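Local coordinates for protein AlkD2 (Streptococcus mutans, PDB 6M9M) that is of unsettled function but binds inosine-5'-monophosphate and belongs to the HEAT-like repeat family of DNA glycosylases, at residues P143-A146 against I147-A151; D156-E159 against Y160-K163. All coordinates share one frame; numbering follows the deposited sequence.

Interaction 1. Residues P143-A146 against I147-A151; sequences PNEA and IRRIA
With CG beside the backbone N (chi1 -66°), a single bend at chi2 (-68°) swings the Glu-145 carboxylate toward Arg-148 and Arg-149. Arg-148 leaves with CG anti to its backbone N, runs alongside Glu-145 in the same direction, and turns at chi3 to present the edge of its guanidinium. Glu-145 OE1 lies 3.0 Å from Arg-148 NH2, met on the syn side but out of the carboxylate plane; the companion bond from Arg-148 NH1 is weak. The two flat groups stand 71° apart, so this is not a coplanar bidentate pair; one oxygen, OE1, sits at the guanidinium edge between NH1 and NH2.

Arg-149 approaches the same atom differently. Extended from CG to NE, it brings Arg-149 NH1 to 2.9 Å from Glu-145 OE1, at the anti lone pair. Arg-149 NH1 also donates to the main chain, 3.1 Å from Glu-145 O, closing a loop through a single residue. Arg-149 NE meets Asp-112 of helix 108-115 in a second salt bridge, which ties helix 143-151 to its neighbour. The whole is an intrahelical salt-bridge network, pairing Glu-145 with Arg-148 at i to i+3 and with Arg-149 at i to i+4.

Beneath it the ordinary i to i+4 bonds continue, among them Ile-150 N to Ala-146 O at 3.0 Å. On the apolar side Ala-146 CB and Ile-150 CD1 are 4.4 Å apart, and Ile-150 packs onto Val-165, Leu-169 and Ile-172 of helix 159-175.

With one carboxylate oxygen shared by two guanidinium groups, the positive charges of adjacent arginines are probably offset in part, and Glu-145 is likely to stay ionised.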
ATOM      1  N   PRO A 143       4.045 -19.055   1.683  1.00 16.27           N
ATOM      2  CA  PRO A 143       2.720 -18.444   1.879  1.00 16.32           C
ATOM      3  C   PRO A 143       2.328 -18.209   3.326  1.00 15.17           C
ATOM      4  O   PRO A 143       1.596 -17.255   3.602  1.00 14.39           O
ATOM      5  CB  PRO A 143       1.767 -19.425   1.183  1.00 17.70           C
ATOM      6  CG  PRO A 143       2.555 -20.714   1.014  1.00 19.38           C
ATOM      7  CD  PRO A 143       3.988 -20.289   0.876  1.00 18.36           C
ATOM      8  N   ASN A 144       2.753 -19.065   4.261  1.00 16.78           N
ATOM      9  CA  ASN A 144       2.412 -18.826   5.657  1.00 17.71           C
ATOM     10  C   ASN A 144       3.042 -17.540   6.189  1.00 16.92           C
ATOM     11  O   ASN A 144       2.538 -16.974   7.158  1.00 17.94           O
ATOM     12  CB  ASN A 144       2.796 -20.020   6.532  1.00 21.24           C
ATOM     13  CG  ASN A 144       1.702 -21.084   6.579  1.00 23.94           C
ATOM     14  OD1 ASN A 144       0.514 -20.798   6.416  1.00 24.95           O
ATOM     15  ND2 ASN A 144       2.103 -22.319   6.825  1.00 26.15           N
ATOM     16  N   GLU A 145       4.143 -17.070   5.588  1.00 15.72           N
ATOM     17  CA  GLU A 145       4.712 -15.800   6.035  1.00 15.15           C
ATOM     18  C   GLU A 145       3.826 -14.616   5.669  1.00 14.11           C
ATOM     19  O   GLU A 145       3.906 -13.571   6.328  1.00 14.10           O
ATOM     20  CB  GLU A 145       6.112 -15.598   5.463  1.00 15.98           C
ATOM     21  CG  GLU A 145       7.154 -16.582   5.960  1.00 19.25           C
ATOM     22  CD  GLU A 145       7.490 -16.427   7.433  1.00 23.24           C
ATOM     23  OE1 GLU A 145       7.437 -15.301   7.965  1.00 24.07           O
ATOM     24  OE2 GLU A 145       7.823 -17.450   8.066  1.00 26.80           O
ATOM     25  N   ALA A 146       2.985 -14.771   4.648  1.00 13.07           N
ATOM     26  CA  ALA A 146       1.959 -13.783   4.348  1.00 12.08           C
ATOM     27  C   ALA A 146       0.742 -13.994   5.231  1.00 11.76           C
ATOM     28  O   ALA A 146       0.241 -13.049   5.839  1.00 11.62           O
ATOM     29  CB  ALA A 146       1.575 -13.872   2.873  1.00 13.52           C
ATOM     30  N   ILE A 147       0.246 -15.232   5.306  1.00 12.28           N
ATOM     31  CA  ILE A 147      -0.975 -15.504   6.061  1.00 12.44           C
ATOM     32  C   ILE A 147      -0.819 -15.044   7.508  1.00 12.57           C
ATOM     33  O   ILE A 147      -1.714 -14.402   8.073  1.00 12.48           O
ATOM     34  CB  ILE A 147      -1.339 -16.998   5.959  1.00 13.35           C
ATOM     35  CG1 ILE A 147      -1.736 -17.343   4.519  1.00 13.65           C
ATOM     36  CG2 ILE A 147      -2.452 -17.350   6.931  1.00 14.40           C
ATOM     37  CD1 ILE A 147      -1.835 -18.836   4.253  1.00 15.40           C
ATOM     38  N   ARG A 148       0.315 -15.374   8.139  0.99 12.95           N
ATOM     39  CA  ARG A 148       0.493 -15.037   9.549  1.00 14.24           C
ATOM     40  C   ARG A 148       0.485 -13.528   9.754  1.00 12.70           C
ATOM     41  O   ARG A 148      -0.128 -13.016  10.702  1.00 13.38           O
ATOM     42  CB  ARG A 148       1.800 -15.630  10.091  1.00 17.31           C
ATOM     43  CG  ARG A 148       2.062 -15.295  11.553  1.00 21.63           C
ATOM     44  CD  ARG A 148       3.427 -15.754  12.035  0.60 25.39           C
ATOM     45  NE  ARG A 148       4.496 -14.822  11.675  0.65 28.59           N
ATOM     46  CZ  ARG A 148       5.433 -15.055  10.758  0.66 30.66           C
ATOM     47  NH1 ARG A 148       5.458 -16.197  10.086  0.73 30.98           N
ATOM     48  NH2 ARG A 148       6.360 -14.137  10.518  0.74 31.63           N
ATOM     49  N   ARG A 149       1.164 -12.797   8.872  1.00 11.53           N
ATOM     50  CA  ARG A 149       1.270 -11.353   9.025  1.00 11.09           C
ATOM     51  C   ARG A 149      -0.080 -10.677   8.842  1.00 11.19           C
ATOM     52  O   ARG A 149      -0.416  -9.748   9.578  1.00 12.24           O
ATOM     53  CB  ARG A 149       2.269 -10.794   8.010  1.00 11.05           C
ATOM     54  CG  ARG A 149       3.705 -11.012   8.423  1.00 12.07           C
ATOM     55  CD  ARG A 149       4.687 -10.471   7.362  1.00 12.65           C
ATOM     56  NE  ARG A 149       6.014 -10.377   7.939  1.00 13.66           N
ATOM     57  CZ  ARG A 149       6.863 -11.392   8.028  1.00 14.02           C
ATOM     58  NH1 ARG A 149       6.550 -12.571   7.497  1.00 14.15           N
ATOM     59  NH2 ARG A 149       8.027 -11.213   8.640  1.00 15.19           N
ATOM     60  N   ILE A 150      -0.853 -11.125   7.858  1.00 11.42           N
ATOM     61  CA  ILE A 150      -2.158 -10.536   7.597  1.00 11.27           C
ATOM     62  C   ILE A 150      -3.118 -10.875   8.730  1.00 10.01           C
ATOM     63  O   ILE A 150      -3.843 -10.010   9.249  1.00 10.77           O
ATOM     64  CB  ILE A 150      -2.696 -11.029   6.243  1.00 10.72           C
ATOM     65  CG1 ILE A 150      -1.817 -10.564   5.091  1.00 11.36           C
ATOM     66  CG2 ILE A 150      -4.128 -10.540   6.043  1.00 11.73           C
ATOM     67  CD1 ILE A 150      -1.972 -11.417   3.827  1.00 12.29           C
ATOM     68  N   ALA A 151      -3.136 -12.148   9.142  1.00 11.54           N
ATOM     69  CA  ALA A 151      -4.088 -12.601  10.156  1.00 11.04           C
ATOM     70  C   ALA A 151      -3.839 -11.935  11.504  1.00 11.20           C
ATOM     71  O   ALA A 151      -4.776 -11.821  12.303  1.00 12.27           O
ATOM     72  CB  ALA A 151      -4.024 -14.125  10.283  1.00 12.70           C
TER

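Interaction 2. Residues D156-E159 against Y160-K163; sequences DVSE and YVRK
Ser-158 and Val-161 meet in the capping bond that opens helix 159-175: Ser-158 OG, anti to its own backbone N (chi1 162°), accepts from Val-161 N at 3.1 Å in a nearly straight bond (171°). Ser-158 is thus the N-cap. Just ahead, Asp-156 OD1 accepts from Ser-158 N at 2.9 Å through its anti lone pair, an Asx turn that shapes the entry. Backbone bonds from Arg-162 N to Ser-158 O and from Lys-163 N to Glu-159 O begin the regular helical pattern.

Side-chain to main-chain bonding belongs to Arg-162. Bent at chi3 (-58°), it folds back over the turn so that Glu-159 CA lies against one guanidinium face, while Asp-156 O, lying in the guanidinium plane, accepts from Arg-162 NH1 at 2.8 Å. Water 1 accepts from Arg-162 NH2 at 2.9 Å.

Van der Waals contact comes from Val-161, whose CG1 lies against the Asp-156 carboxylate, 3.4 Å from Asp-156 CG, the two side chains crossing at about a right angle.

Two neighbouring helices take hold of it: Asp-156 OD2 forms a salt bridge with Arg-123 of helix 120-129, and Gln-196 of helix 192-201 bonds to both Arg-162 and Glu-159.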
ATOM      1  N   ASP A 156      -8.067  -5.678  14.114  1.00 10.70           N
ATOM      2  CA  ASP A 156      -7.765  -4.264  13.956  1.00 11.03           C
ATOM      3  C   ASP A 156      -8.968  -3.393  14.311  1.00 11.07           C
ATOM      4  O   ASP A 156     -10.114  -3.710  13.979  1.00 11.28           O
ATOM      5  CB  ASP A 156      -7.322  -3.966  12.528  1.00 11.62           C
ATOM      6  CG  ASP A 156      -6.505  -2.694  12.436  1.00 12.15           C
ATOM      7  OD1 ASP A 156      -7.089  -1.593  12.369  1.00 11.28           O
ATOM      8  OD2 ASP A 156      -5.264  -2.817  12.446  1.00 13.10           O
ATOM      9  N   VAL A 157      -8.694  -2.260  14.953  1.00 12.05           N
ATOM     10  CA  VAL A 157      -9.763  -1.345  15.336  1.00 12.39           C
ATOM     11  C   VAL A 157     -10.440  -0.686  14.137  1.00 11.68           C
ATOM     12  O   VAL A 157     -11.572  -0.224  14.253  1.00 14.20           O
ATOM     13  CB  VAL A 157      -9.249  -0.269  16.321  1.00 14.36           C
ATOM     14  CG1 VAL A 157      -8.671  -0.905  17.585  1.00 17.20           C
ATOM     15  CG2 VAL A 157      -8.237   0.649  15.659  1.00 15.29           C
ATOM     16  N   SER A 158      -9.785  -0.629  12.983  1.00 10.52           N
ATOM     17  CA  SER A 158     -10.268   0.120  11.831  1.00 10.70           C
ATOM     18  C   SER A 158     -10.986  -0.790  10.843  1.00  9.94           C
ATOM     19  O   SER A 158     -10.421  -1.778  10.380  1.00  9.78           O
ATOM     20  CB  SER A 158      -9.077   0.772  11.124  1.00 10.97           C
ATOM     21  OG  SER A 158      -9.406   1.160   9.807  1.00 11.94           O
ATOM     22  N   GLU A 159     -12.218  -0.426  10.482  1.00 11.59           N
ATOM     23  CA  GLU A 159     -12.950  -1.199   9.480  1.00 12.02           C
ATOM     24  C   GLU A 159     -12.249  -1.168   8.124  1.00 11.81           C
ATOM     25  O   GLU A 159     -12.245  -2.161   7.388  1.00 12.05           O
ATOM     26  CB  GLU A 159     -14.394  -0.714   9.345  1.00 14.91           C
ATOM     27  CG  GLU A 159     -15.207  -1.611   8.421  1.00 20.07           C
ATOM     28  CD  GLU A 159     -16.680  -1.292   8.436  1.00 24.38           C
ATOM     29  OE1 GLU A 159     -17.035  -0.117   8.654  1.00 26.88           O
ATOM     30  OE2 GLU A 159     -17.485  -2.224   8.239  1.00 26.42           O
ATOM     31  N   TYR A 160     -11.663  -0.025   7.772  1.00 11.89           N
ATOM     32  CA  TYR A 160     -10.910   0.112   6.532  1.00 11.26           C
ATOM     33  C   TYR A 160      -9.784  -0.902   6.480  1.00 10.97           C
ATOM     34  O   TYR A 160      -9.583  -1.575   5.467  1.00 11.36           O
ATOM     35  CB  TYR A 160     -10.383   1.550   6.493  1.00 12.35           C
ATOM     36  CG  TYR A 160      -9.605   2.019   5.268  1.00 12.31           C
ATOM     37  CD1 TYR A 160     -10.205   2.093   4.020  1.00 12.92           C
ATOM     38  CD2 TYR A 160      -8.313   2.515   5.396  1.00 12.92           C
ATOM     39  CE1 TYR A 160      -9.511   2.594   2.912  1.00 13.44           C
ATOM     40  CE2 TYR A 160      -7.626   3.018   4.317  1.00 13.03           C
ATOM     41  CZ  TYR A 160      -8.220   3.056   3.076  1.00 13.93           C
ATOM     42  OH  TYR A 160      -7.500   3.592   2.016  1.00 15.65           O
ATOM     43  N   VAL A 161      -9.034  -1.024   7.571  1.00 10.07           N
ATOM     44  CA  VAL A 161      -7.996  -2.042   7.654  1.00  9.83           C
ATOM     45  C   VAL A 161      -8.605  -3.436   7.543  1.00  9.13           C
ATOM     46  O   VAL A 161      -8.118  -4.285   6.790  1.00  9.61           O
ATOM     47  CB  VAL A 161      -7.172  -1.880   8.943  1.00  9.71           C
ATOM     48  CG1 VAL A 161      -6.170  -3.030   9.072  1.00 10.95           C
ATOM     49  CG2 VAL A 161      -6.421  -0.545   8.947  1.00 10.28           C
ATOM     50  N   ARG A 162      -9.660  -3.709   8.321  1.00  8.82           N
ATOM     51  CA  ARG A 162     -10.204  -5.065   8.375  1.00  9.40           C
ATOM     52  C   ARG A 162     -10.698  -5.548   7.017  1.00  9.85           C
ATOM     53  O   ARG A 162     -10.580  -6.733   6.700  1.00 10.28           O
ATOM     54  CB  ARG A 162     -11.323  -5.177   9.407  1.00 10.13           C
ATOM     55  CG  ARG A 162     -10.876  -5.007  10.842  1.00 10.54           C
ATOM     56  CD  ARG A 162     -11.938  -5.440  11.834  1.00 11.92           C
ATOM     57  NE  ARG A 162     -13.211  -4.738  11.689  1.00 12.81           N
ATOM     58  CZ  ARG A 162     -13.518  -3.568  12.246  1.00 13.01           C
ATOM     59  NH1 ARG A 162     -12.640  -2.917  12.988  1.00 11.75           N
ATOM     60  NH2 ARG A 162     -14.727  -3.043  12.064  1.00 15.03           N
ATOM     61  N   LYS A 163     -11.273  -4.654   6.203  1.00  9.78           N
ATOM     62  CA  LYS A 163     -11.713  -5.072   4.876  1.00 11.05           C
ATOM     63  C   LYS A 163     -10.528  -5.505   4.028  1.00 10.18           C
ATOM     64  O   LYS A 163     -10.600  -6.508   3.312  1.00 11.13           O
ATOM     65  CB  LYS A 163     -12.487  -3.944   4.205  1.00 14.14           C
ATOM     66  CG  LYS A 163     -13.851  -3.721   4.842  1.00 19.51           C
ATOM     67  CD  LYS A 163     -14.626  -2.618   4.161  1.00 24.76           C
ATOM     68  CE  LYS A 163     -16.060  -2.573   4.663  1.00 29.16           C
ATOM     69  NZ  LYS A 163     -16.838  -1.480   4.029  1.00 33.96           N
TER
HETATM   70  O   HOH W   1     -14.857  -0.557  13.475  1.00 25.25           O
HETATM   71  O   HOH W   2     -17.715  -3.833  11.334  1.00 34.60           O

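Interactions 1 and 2 follow one another along the chain, on the successive helices 143-151 and 159-175 of this all-helical repeat protein. Their centres are 17 Å apart and their nearest atoms about 7 Å, so they do not touch directly; Ile-150 of interaction 1 joins them indirectly by packing on later turns of the helix that interaction 2 starts. Only interaction 2 comes near the nucleotide: the Tyr-160 side chain is about 6 Å from bound inosinic acid and about 5 Å from that of Trp-85, a residue of its pocket. Interaction 1 lies away from that site. In both, an arginine side chain bonds to a main-chain carbonyl four or more residues earlier (Arg-149 to Glu-145 O, Arg-162 to Asp-156 O).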